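Local coordinates for 16S rRNA (guanine(1405)-N(7))-methyltransferase (Klebsiella pneumoniae, PDB 6PI9), which probably methylates the N7 position of guanine 1405 in 16S rRNA, using S-adenosyl-L-methionine, and so confers resistance to various aminoglycosides, at residues E25-V30 / T50-I55; M140-G145 / A165-S170; T215-G220 / V249-V254. All blocks are in the same frame, centred on the assembly; numbering follows the deposited sequence.

Contact 1. Residues E25-V30 / T50-I55; sequences ETVRRV and THLHQI. With SAH (S-adenosyl-L-homocysteine), chain B.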
loop_
_atom_site.group_PDB
_atom_site.type_symbol
_atom_site.label_atom_id
_atom_site.label_comp_id
_atom_site.label_asym_id
_atom_site.label_seq_id
_atom_site.Cartn_x
_atom_site.Cartn_y
_atom_site.Cartn_z
ATOM N N GLU A 25 -11.606 13.973 -13.490
ATOM C CA GLU A 25 -12.601 13.025 -13.981
ATOM C C GLU A 25 -12.494 11.679 -13.277
ATOM O O GLU A 25 -13.511 11.012 -13.075
ATOM C CB GLU A 25 -12.488 12.833 -15.511
ATOM C CG GLU A 25 -13.768 12.228 -16.133
ATOM C CD GLU A 25 -15.110 12.867 -15.616
ATOM O OE1 GLU A 25 -15.290 14.133 -15.707
ATOM O OE2 GLU A 25 -15.975 12.071 -15.080
ATOM N N THR A 26 -11.289 11.266 -12.879
ATOM C CA THR A 26 -11.141 10.024 -12.121
ATOM C C THR A 26 -11.716 10.138 -10.713
ATOM O O THR A 26 -12.437 9.234 -10.240
ATOM C CB THR A 26 -9.657 9.659 -12.086
ATOM O OG1 THR A 26 -9.267 9.450 -13.458
ATOM C CG2 THR A 26 -9.404 8.405 -11.250
ATOM N N VAL A 27 -11.423 11.248 -10.037
ATOM C CA VAL A 27 -12.011 11.483 -8.715
ATOM C C VAL A 27 -13.527 11.387 -8.816
ATOM O O VAL A 27 -14.183 10.700 -8.038
ATOM C CB VAL A 27 -11.600 12.883 -8.185
ATOM C CG1 VAL A 27 -12.294 13.153 -6.802
ATOM C CG2 VAL A 27 -10.068 12.968 -8.050
ATOM N N ARG A 28 -14.110 12.122 -9.759
ATOM C CA ARG A 28 -15.560 12.126 -9.920
ATOM C C ARG A 28 -16.108 10.719 -10.238
ATOM O O ARG A 28 -17.121 10.285 -9.666
ATOM C CB ARG A 28 -15.889 13.147 -11.018
ATOM C CG ARG A 28 -17.300 13.525 -11.128
ATOM C CD ARG A 28 -17.456 14.674 -12.209
ATOM N NE ARG A 28 -16.927 15.983 -11.800
ATOM C CZ ARG A 28 -15.814 16.527 -12.298
ATOM N NH1 ARG A 28 -15.085 15.874 -13.227
ATOM N NH2 ARG A 28 -15.434 17.738 -11.884
ATOM N N ARG A 29 -15.462 9.995 -11.164
ATOM C CA ARG A 29 -15.915 8.636 -11.493
ATOM C C ARG A 29 -15.926 7.732 -10.261
ATOM O O ARG A 29 -16.919 7.022 -9.991
ATOM C CB ARG A 29 -15.013 8.024 -12.593
ATOM C CG ARG A 29 -15.389 6.595 -12.944
ATOM C CD ARG A 29 -14.418 5.899 -13.948
ATOM N NE ARG A 29 -12.998 5.959 -13.573
ATOM C CZ ARG A 29 -12.413 5.183 -12.651
ATOM N NH1 ARG A 29 -13.126 4.250 -12.011
ATOM N NH2 ARG A 29 -11.107 5.310 -12.400
ATOM N N VAL A 30 -14.841 7.754 -9.482
ATOM C CA VAL A 30 -14.779 6.902 -8.282
ATOM C C VAL A 30 -15.881 7.288 -7.316
ATOM O O VAL A 30 -16.588 6.437 -6.736
ATOM C CB VAL A 30 -13.380 7.031 -7.648
ATOM C CG1 VAL A 30 -13.317 6.492 -6.212
ATOM C CG2 VAL A 30 -12.365 6.282 -8.523
ATOM N N THR A 50 -10.502 6.589 0.441
ATOM C CA THR A 50 -9.760 5.333 0.618
ATOM C C THR A 50 -9.435 4.673 -0.720
ATOM O O THR A 50 -8.292 4.267 -0.959
ATOM C CB THR A 50 -10.561 4.383 1.500
ATOM O OG1 THR A 50 -10.648 4.976 2.793
ATOM C CG2 THR A 50 -9.782 3.085 1.649
ATOM N N HIS A 51 -10.435 4.545 -1.597
ATOM C CA HIS A 51 -10.256 3.987 -2.952
ATOM C C HIS A 51 -9.143 4.712 -3.702
ATOM O O HIS A 51 -8.213 4.092 -4.246
ATOM C CB HIS A 51 -11.597 4.100 -3.717
ATOM C CG HIS A 51 -11.614 3.533 -5.118
ATOM N ND1 HIS A 51 -10.716 3.904 -6.096
ATOM C CD2 HIS A 51 -12.512 2.713 -5.733
ATOM C CE1 HIS A 51 -11.012 3.294 -7.231
ATOM N NE2 HIS A 51 -12.107 2.576 -7.046
ATOM N N LEU A 52 -9.217 6.043 -3.727
ATOM C CA LEU A 52 -8.247 6.839 -4.474
ATOM C C LEU A 52 -6.849 6.691 -3.889
ATOM O O LEU A 52 -5.860 6.617 -4.640
ATOM C CB LEU A 52 -8.693 8.309 -4.536
ATOM C CG LEU A 52 -9.902 8.440 -5.463
ATOM C CD1 LEU A 52 -10.728 9.729 -5.199
ATOM C CD2 LEU A 52 -9.355 8.438 -6.922
ATOM N N HIS A 53 -6.736 6.616 -2.544
ATOM C CA HIS A 53 -5.426 6.371 -1.940
ATOM C C HIS A 53 -4.895 4.999 -2.360
ATOM O O HIS A 53 -3.708 4.863 -2.664
ATOM C CB HIS A 53 -5.496 6.478 -0.408
ATOM C CG HIS A 53 -4.236 6.063 0.312
ATOM N ND1 HIS A 53 -4.089 4.829 0.923
ATOM C CD2 HIS A 53 -3.091 6.746 0.578
ATOM C CE1 HIS A 53 -2.901 4.760 1.502
ATOM N NE2 HIS A 53 -2.271 5.907 1.303
ATOM N N GLN A 54 -5.771 3.981 -2.398
ATOM C CA GLN A 54 -5.329 2.635 -2.761
ATOM C C GLN A 54 -4.864 2.572 -4.211
ATOM O O GLN A 54 -3.870 1.902 -4.517
ATOM C CB GLN A 54 -6.437 1.622 -2.528
ATOM C CG GLN A 54 -6.840 1.531 -1.091
ATOM C CD GLN A 54 -8.016 0.608 -0.914
ATOM O OE1 GLN A 54 -8.848 0.800 -0.016
ATOM N NE2 GLN A 54 -8.098 -0.420 -1.776
ATOM N N ILE A 55 -5.539 3.285 -5.120
ATOM C CA ILE A 55 -5.152 3.125 -6.518
ATOM C C ILE A 55 -4.049 4.085 -6.961
ATOM O O ILE A 55 -3.310 3.772 -7.914
ATOM C CB ILE A 55 -6.371 3.248 -7.453
ATOM C CG1 ILE A 55 -6.842 4.673 -7.626
ATOM C CG2 ILE A 55 -7.502 2.318 -7.001
ATOM C CD1 ILE A 55 -7.872 4.824 -8.731
HETATM N N SAH B . 4.028 1.127 -13.581
HETATM C CA SAH B . 4.701 1.984 -12.580
HETATM C CB SAH B . 3.734 2.386 -11.480
HETATM C CG SAH B . 2.964 1.244 -10.756
HETATM S SD SAH B . 2.067 1.892 -9.270
HETATM C C SAH B . 5.913 1.260 -11.965
HETATM O O SAH B . 5.897 0.012 -11.985
HETATM O OXT SAH B . 6.850 1.883 -11.425
HETATM C "C5'" SAH B . 0.363 1.907 -9.975
HETATM C "C4'" SAH B . 0.068 3.157 -10.856
HETATM O "O4'" SAH B . -1.197 2.985 -11.532
HETATM C "C3'" SAH B . 0.020 4.547 -10.158
HETATM O "O3'" SAH B . 0.954 5.455 -10.776
HETATM C "C2'" SAH B . -1.406 5.051 -10.371
HETATM O "O2'" SAH B . -1.387 6.462 -10.604
HETATM C "C1'" SAH B . -1.775 4.297 -11.657
HETATM N N9 SAH B . -3.194 4.043 -11.817
HETATM C C8 SAH B . -4.035 3.442 -10.916
HETATM N N7 SAH B . -5.252 3.289 -11.520
HETATM C C5 SAH B . -5.177 3.852 -12.768
HETATM C C6 SAH B . -6.084 4.039 -13.786
HETATM N N6 SAH B . -7.354 3.710 -13.676
HETATM N N1 SAH B . -5.629 4.583 -14.976
HETATM C C2 SAH B . -4.353 5.015 -15.113
HETATM N N3 SAH B . -3.433 4.857 -14.110
HETATM C C4 SAH B . -3.884 4.274 -12.963
HETATM O O HOH W 1 -13.576 1.858 -9.853
#

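Contact 2. Residues M140-G145 / A165-S170; sequences MDIHLG and ACDLLS. With SAH (S-adenosyl-L-homocysteine), chain B.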
loop_
_atom_site.group_PDB
_atom_site.type_symbol
_atom_site.label_atom_id
_atom_site.label_comp_id
_atom_site.label_asym_id
_atom_site.label_seq_id
_atom_site.Cartn_x
_atom_site.Cartn_y
_atom_site.Cartn_z
ATOM N N MET A 140 1.676 7.151 -19.316
ATOM C CA MET A 140 0.355 7.716 -19.091
ATOM C C MET A 140 -0.114 7.303 -17.718
ATOM O O MET A 140 0.205 6.207 -17.247
ATOM C CB MET A 140 -0.630 7.317 -20.179
ATOM C CG MET A 140 -0.802 5.874 -20.463
ATOM S SD MET A 140 -1.380 5.685 -22.238
ATOM C CE MET A 140 0.078 6.085 -23.182
ATOM N N ASP A 141 -0.882 8.184 -17.079
ATOM C CA ASP A 141 -1.261 7.900 -15.696
ATOM C C ASP A 141 -2.399 8.854 -15.323
ATOM O O ASP A 141 -2.659 9.848 -16.008
ATOM C CB ASP A 141 -0.040 8.073 -14.788
ATOM C CG ASP A 141 -0.144 7.263 -13.482
ATOM O OD1 ASP A 141 -1.113 7.440 -12.752
ATOM O OD2 ASP A 141 0.738 6.409 -13.251
ATOM N N ILE A 142 -3.075 8.547 -14.210
ATOM C CA ILE A 142 -4.078 9.475 -13.681
ATOM C C ILE A 142 -3.464 10.491 -12.742
ATOM O O ILE A 142 -4.138 11.456 -12.334
ATOM C CB ILE A 142 -5.149 8.725 -12.891
ATOM C CG1 ILE A 142 -4.509 7.776 -11.905
ATOM C CG2 ILE A 142 -6.120 8.067 -13.817
ATOM C CD1 ILE A 142 -5.643 7.272 -10.916
ATOM N N HIS A 143 -2.226 10.249 -12.318
ATOM C CA HIS A 143 -1.467 11.107 -11.420
ATOM C C HIS A 143 -0.766 12.172 -12.240
ATOM O O HIS A 143 0.281 11.932 -12.843
ATOM C CB HIS A 143 -0.460 10.272 -10.625
ATOM C CG HIS A 143 -0.003 10.970 -9.387
ATOM N ND1 HIS A 143 0.419 12.282 -9.398
ATOM C CD2 HIS A 143 0.058 10.562 -8.100
ATOM C CE1 HIS A 143 0.720 12.661 -8.166
ATOM N NE2 HIS A 143 0.523 11.631 -7.359
ATOM N N LEU A 144 -1.368 13.359 -12.297
ATOM C CA LEU A 144 -0.788 14.448 -13.066
ATOM C C LEU A 144 0.507 14.965 -12.462
ATOM O O LEU A 144 1.270 15.653 -13.146
ATOM C CB LEU A 144 -1.805 15.590 -13.159
ATOM C CG LEU A 144 -3.198 15.146 -13.595
ATOM C CD1 LEU A 144 -4.072 16.360 -13.697
ATOM C CD2 LEU A 144 -3.106 14.472 -14.950
ATOM N N GLY A 145 0.794 14.655 -11.201
ATOM C CA GLY A 145 2.110 15.002 -10.686
ATOM C C GLY A 145 3.192 14.167 -11.349
ATOM O O GLY A 145 4.232 14.685 -11.766
ATOM N N ALA A 165 -2.025 12.544 -19.358
ATOM C CA ALA A 165 -3.123 12.010 -18.539
ATOM C C ALA A 165 -3.822 10.820 -19.198
ATOM O O ALA A 165 -4.230 10.893 -20.360
ATOM C CB ALA A 165 -4.131 13.130 -18.337
ATOM N N CYS A 166 -4.149 9.796 -18.409
ATOM C CA CYS A 166 -4.928 8.698 -18.982
ATOM C C CYS A 166 -5.598 7.916 -17.868
ATOM O O CYS A 166 -4.879 7.430 -16.991
ATOM C CB CYS A 166 -3.981 7.725 -19.711
ATOM S SG CYS A 166 -4.841 6.251 -20.289
ATOM N N ASP A 167 -6.916 7.730 -17.929
ATOM C CA ASP A 167 -7.601 6.832 -16.982
ATOM C C ASP A 167 -7.916 5.551 -17.750
ATOM O O ASP A 167 -8.804 5.543 -18.608
ATOM C CB ASP A 167 -8.868 7.470 -16.367
ATOM C CG ASP A 167 -9.487 6.580 -15.258
ATOM O OD1 ASP A 167 -9.285 5.341 -15.289
ATOM O OD2 ASP A 167 -10.239 7.103 -14.409
ATOM N N LEU A 168 -7.212 4.477 -17.405
ATOM C CA LEU A 168 -7.306 3.178 -18.071
ATOM C C LEU A 168 -8.629 2.441 -17.824
ATOM O O LEU A 168 -8.848 1.361 -18.406
ATOM C CB LEU A 168 -6.135 2.326 -17.643
ATOM C CG LEU A 168 -4.787 2.857 -18.191
ATOM C CD1 LEU A 168 -3.700 2.092 -17.482
ATOM C CD2 LEU A 168 -4.622 2.641 -19.711
ATOM N N LEU A 169 -9.532 2.970 -16.997
ATOM C CA LEU A 169 -10.866 2.416 -16.911
ATOM C C LEU A 169 -11.788 3.017 -17.948
ATOM O O LEU A 169 -12.846 2.441 -18.275
ATOM C CB LEU A 169 -11.466 2.668 -15.508
ATOM C CG LEU A 169 -11.326 1.493 -14.506
ATOM C CD1 LEU A 169 -12.117 0.391 -15.013
ATOM C CD2 LEU A 169 -9.973 0.925 -14.384
ATOM N N SER A 170 -11.465 4.195 -18.453
ATOM C CA SER A 170 -12.351 4.746 -19.445
ATOM C C SER A 170 -11.685 4.914 -20.795
ATOM O O SER A 170 -12.358 5.332 -21.750
ATOM C CB SER A 170 -12.964 6.064 -18.934
ATOM O OG SER A 170 -12.010 6.807 -18.229
HETATM N N SAH B . 4.028 1.127 -13.581
HETATM C CA SAH B . 4.701 1.984 -12.580
HETATM C CB SAH B . 3.734 2.386 -11.480
HETATM C CG SAH B . 2.964 1.244 -10.756
HETATM S SD SAH B . 2.067 1.892 -9.270
HETATM C C SAH B . 5.913 1.260 -11.965
HETATM O O SAH B . 5.897 0.012 -11.985
HETATM O OXT SAH B . 6.850 1.883 -11.425
HETATM C "C5'" SAH B . 0.363 1.907 -9.975
HETATM C "C4'" SAH B . 0.068 3.157 -10.856
HETATM O "O4'" SAH B . -1.197 2.985 -11.532
HETATM C "C3'" SAH B . 0.020 4.547 -10.158
HETATM O "O3'" SAH B . 0.954 5.455 -10.776
HETATM C "C2'" SAH B . -1.406 5.051 -10.371
HETATM O "O2'" SAH B . -1.387 6.462 -10.604
HETATM C "C1'" SAH B . -1.775 4.297 -11.657
HETATM N N9 SAH B . -3.194 4.043 -11.817
HETATM C C8 SAH B . -4.035 3.442 -10.916
HETATM N N7 SAH B . -5.252 3.289 -11.520
HETATM C C5 SAH B . -5.177 3.852 -12.768
HETATM C C6 SAH B . -6.084 4.039 -13.786
HETATM N N6 SAH B . -7.354 3.710 -13.676
HETATM N N1 SAH B . -5.629 4.583 -14.976
HETATM C C2 SAH B . -4.353 5.015 -15.113
HETATM N N3 SAH B . -3.433 4.857 -14.110
HETATM C C4 SAH B . -3.884 4.274 -12.963
#

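Contact 3. Residues T215-G220 / V249-V254; sequences TRTLGG and VSDELV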
loop_
_atom_site.group_PDB
_atom_site.type_symbol
_atom_site.label_atom_id
_atom_site.label_comp_id
_atom_site.label_asym_id
_atom_site.label_seq_id
_atom_site.Cartn_x
_atom_site.Cartn_y
_atom_site.Cartn_z
ATOM N N THR A 215 5.602 -9.133 -5.831
ATOM C CA THR A 215 5.619 -10.304 -4.964
ATOM C C THR A 215 5.825 -9.727 -3.574
ATOM O O THR A 215 6.938 -9.338 -3.209
ATOM C CB THR A 215 6.713 -11.297 -5.344
ATOM O OG1 THR A 215 7.963 -10.828 -4.817
ATOM C CG2 THR A 215 6.818 -11.465 -6.867
ATOM N N ARG A 216 4.746 -9.639 -2.807
ATOM C CA ARG A 216 4.816 -8.905 -1.554
ATOM C C ARG A 216 5.515 -9.698 -0.449
ATOM O O ARG A 216 5.088 -9.657 0.711
ATOM C CB ARG A 216 3.406 -8.482 -1.146
ATOM C CG ARG A 216 3.099 -7.044 -1.553
ATOM C CD ARG A 216 1.635 -6.704 -1.416
ATOM N NE ARG A 216 1.109 -6.037 -2.604
ATOM C CZ ARG A 216 0.442 -6.650 -3.576
ATOM N NH1 ARG A 216 0.232 -7.958 -3.515
ATOM N NH2 ARG A 216 -0.011 -5.953 -4.609
ATOM N N THR A 217 6.603 -10.398 -0.795
ATOM C CA THR A 217 7.411 -11.142 0.166
ATOM C C THR A 217 8.496 -10.243 0.741
ATOM O O THR A 217 9.016 -9.348 0.068
ATOM C CB THR A 217 8.063 -12.376 -0.469
ATOM O OG1 THR A 217 8.878 -11.983 -1.591
ATOM C CG2 THR A 217 6.989 -13.395 -0.916
ATOM N N LEU A 218 8.840 -10.489 1.994
ATOM C CA LEU A 218 9.724 -9.599 2.714
ATOM C C LEU A 218 10.660 -10.394 3.614
ATOM O O LEU A 218 11.021 -9.930 4.704
ATOM C CB LEU A 218 8.904 -8.590 3.525
ATOM C CG LEU A 218 8.020 -7.665 2.677
ATOM C CD1 LEU A 218 7.030 -6.892 3.503
ATOM C CD2 LEU A 218 8.868 -6.720 1.831
ATOM N N GLY A 219 11.039 -11.602 3.173
ATOM C CA GLY A 219 11.780 -12.553 3.981
ATOM C C GLY A 219 10.981 -13.790 4.341
ATOM O O GLY A 219 11.570 -14.836 4.661
ATOM N N GLY A 220 9.661 -13.701 4.298
ATOM C CA GLY A 220 8.816 -14.861 4.466
ATOM C C GLY A 220 7.981 -14.996 3.219
ATOM O O GLY A 220 7.901 -14.069 2.398
ATOM N N VAL A 249 12.544 -10.455 -10.480
ATOM C CA VAL A 249 13.643 -9.491 -10.252
ATOM C C VAL A 249 13.212 -8.566 -9.117
ATOM O O VAL A 249 12.287 -7.766 -9.301
ATOM C CB VAL A 249 13.933 -8.637 -11.501
ATOM C CG1 VAL A 249 15.229 -7.838 -11.317
ATOM C CG2 VAL A 249 13.912 -9.458 -12.792
ATOM N N SER A 250 13.848 -8.671 -7.957
ATOM C CA SER A 250 13.685 -7.675 -6.886
ATOM C C SER A 250 12.213 -7.506 -6.454
ATOM O O SER A 250 11.665 -6.396 -6.381
ATOM C CB SER A 250 14.306 -6.342 -7.321
ATOM O OG SER A 250 14.031 -5.310 -6.393
ATOM N N ASP A 251 11.586 -8.641 -6.140
ATOM C CA ASP A 251 10.188 -8.749 -5.698
ATOM C C ASP A 251 9.217 -8.249 -6.757
ATOM O O ASP A 251 8.153 -7.714 -6.419
ATOM C CB ASP A 251 9.934 -8.032 -4.362
ATOM C CG ASP A 251 10.532 -8.799 -3.137
ATOM O OD1 ASP A 251 11.279 -8.144 -2.383
ATOM O OD2 ASP A 251 10.236 -10.025 -2.917
ATOM N N GLU A 252 9.586 -8.396 -8.038
ATOM C CA GLU A 252 8.679 -8.123 -9.151
ATOM C C GLU A 252 8.648 -9.367 -10.028
ATOM O O GLU A 252 9.689 -9.772 -10.538
ATOM C CB GLU A 252 9.164 -6.883 -9.951
ATOM C CG GLU A 252 8.198 -6.467 -11.062
ATOM C CD GLU A 252 8.530 -5.090 -11.612
ATOM O OE1 GLU A 252 9.684 -4.665 -11.475
ATOM O OE2 GLU A 252 7.635 -4.414 -12.144
ATOM N N LEU A 253 7.465 -9.966 -10.196
ATOM C CA LEU A 253 7.286 -11.070 -11.144
ATOM C C LEU A 253 7.043 -10.489 -12.530
ATOM O O LEU A 253 6.069 -9.748 -12.718
ATOM C CB LEU A 253 6.086 -11.923 -10.733
ATOM C CG LEU A 253 5.547 -12.971 -11.749
ATOM C CD1 LEU A 253 6.574 -14.062 -12.058
ATOM C CD2 LEU A 253 4.240 -13.530 -11.154
ATOM N N VAL A 254 7.894 -10.848 -13.498
ATOM C CA VAL A 254 7.914 -10.201 -14.818
ATOM C C VAL A 254 7.557 -11.244 -15.877
ATOM O O VAL A 254 8.127 -12.319 -15.889
ATOM C CB VAL A 254 9.302 -9.606 -15.148
ATOM C CG1 VAL A 254 9.259 -8.882 -16.556
ATOM C CG2 VAL A 254 9.787 -8.657 -14.042
#

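Contact 1. Residues E25-V30 / T50-I55
A helix-helix interface beside the adenine end of the S-adenosyl-L-homocysteine pocket sets Val-27 and Val-30 of helix 24-34 against His-51 and Leu-52 of helix 41-57. The two segments approach to 10.5 Å between their short axes, with 129° between their N-to-C directions. No direct hydrogen bond joins them, so the pairing rests on apolar surface. Val-30 lays both methyls over one face of the imidazole: CG1 lies 3.7 Å from the His-51 ring centroid and 17° off the ring normal, a CH-pi contact, while Val-30 CG2 is 3.5 Å from His-51 CE1. That geometry belongs to one of two deposited positions of the histidine. In it, CG of His-51 is anti to the backbone N, which sends the ring out to meet the valine from the opposite direction. Leu-52 reaches in among Thr-26, Val-27 and Val-30. Its CG is 4.0 Å from Val-30 CG1, and its CD1 is 4.1 Å from Val-27 CG1, these two side chains crossing at about a right angle.

Polar linkage is indirect: a water 3.2 Å from His-51 NE2 also accepts a weak bond from Arg-29 NH1. Arg-29 is further held by Glu-33, and both it and Thr-26 have Asp-167 as a polar partner. Helix 4-14 covers Val-27, whereas helix 186-192 packs on His-51 and Ile-55. The ligand itself is met at the C-terminal end of segment 50-55, where Ile-55 O stands 3.1 Å from SAH C8.

Contact 2. Residues M140-G145 / A165-S170
Ile-142 lies over the adenine of S-adenosyl-L-homocysteine, its CD1 3.9 Å from SAH C5, while its CG2 branch turns to the other segment and sits 3.5 Å from Cys-166 O and also against CB of Asp-167. With CG1 between the backbone N and the carbonyl carbon (chi1 49°), CG1 and CD1 face the ligand and CG2 faces Cys-166. The backbones end a parallel strand pair: Asp-141 bridges Ala-165, and Cys-166 N donates to Asp-141 O at 2.8 Å and 156°. Beside this bond Met-140 CB and Cys-166 CB are pressed to 3.4 Å, tighter than ordinary van der Waals contact.

Each segment contributes an aspartate fixed by an Asx turn. Asp-141 OD1 accepts from His-143 N, and Asp-167 OD1 from Leu-169 N, each on the anti side and tilted from the carboxylate plane. Asp-141 then holds the ribose: SAH O3' donates to its OD2 at 2.7 Å and SAH O2' to its OD1, the latter doubtfully short. At the base, SAH N6 donates to Asp-167 OD1 at 3.0 Å, and Leu-168 N donates to SAH N1 at 2.9 Å and a nearly straight 169°. Asp-167 OD2 is occupied by Thr-26 and Arg-29.

An acidic residue ending the second strand and gripping the ribose diol is a hallmark of Rossmann-like methyltransferases. N6 as donor and N1 as acceptor on the Watson-Crick edge are consistent with recognition of adenine.

Contact 3. Residues T215-G220 / V249-V254
This is a loop-to-turn contact at the ends of two neighbouring antiparallel strands, made where the chain leaves strand 208-214 and meets the tight turn that joins strands 241-248 and 252-259. Thr-215 and Thr-217 carry one side of it, Asp-251 and Leu-253 the other. The backbone bond is almost linear: Thr-215 N donates to Asp-251 O at 3.0 Å. The second bond joins side chains, Thr-217 OG1 donating to Asp-251 OD2 at 2.7 Å and arriving nearly along the C-O axis of the carboxylate oxygen. Thr-215 OG1 is 3.1 Å from that same OD2. In Thr-215 the hydroxyl stands between the backbone N and the carbonyl carbon (chi1 80°), a rotation that puts OG1 toward Asp-251 and CG2 toward Leu-253. This other branch serves the apolar side: CG2 packs 4.0 Å from Leu-253 CB, the side chains crossing at about a right angle.

The turn owes its shape to positive phi angles at two successive residues, 57° at Ser-250 and 62° at Asp-251. Val-249 N donates to Glu-252 O at 2.9 Å, and Glu-252 N returns a weak bond to Val-249 O. At the end of the turn, the Glu-252 side chain is hydrogen-bonded to Thr-212 and forms a salt bridge with Arg-96, a ligand-binding residue. Two left-handed residues between paired strands make a two-residue beta-hairpin whose turn is close to type I', here the antiparallel hairpin that completes the 3-2-1-4-5-7-6 sheet of the class I, Rossmann-like methyltransferase fold.

Overall arrangement
Contacts 1 and 2, with centres 11 Å apart, both border the bound S-adenosyl-L-homocysteine, contact 1 at the adenine, contact 2 at the adenine and ribose. They are joined directly: Thr-26 OG1 lies 2.7 Å from Asp-167 OD2, probably a hydrogen bond, and Arg-29 NH2 makes a 2.8 Å salt bridge to that oxygen. The helical contact supplies a second shell that positions an adenine-binding aspartate. Contact 3 lies apart in space from both, its centre about 27 and 26 Å away, although the Glu-252 side chain comes within about 5 Å of the ligand. Across the dimer, Leu-218 O of one subunit weakly hydrogen-bonds His-51 NE2 of the second subunit, linking contact 3 to its partner's contact 1.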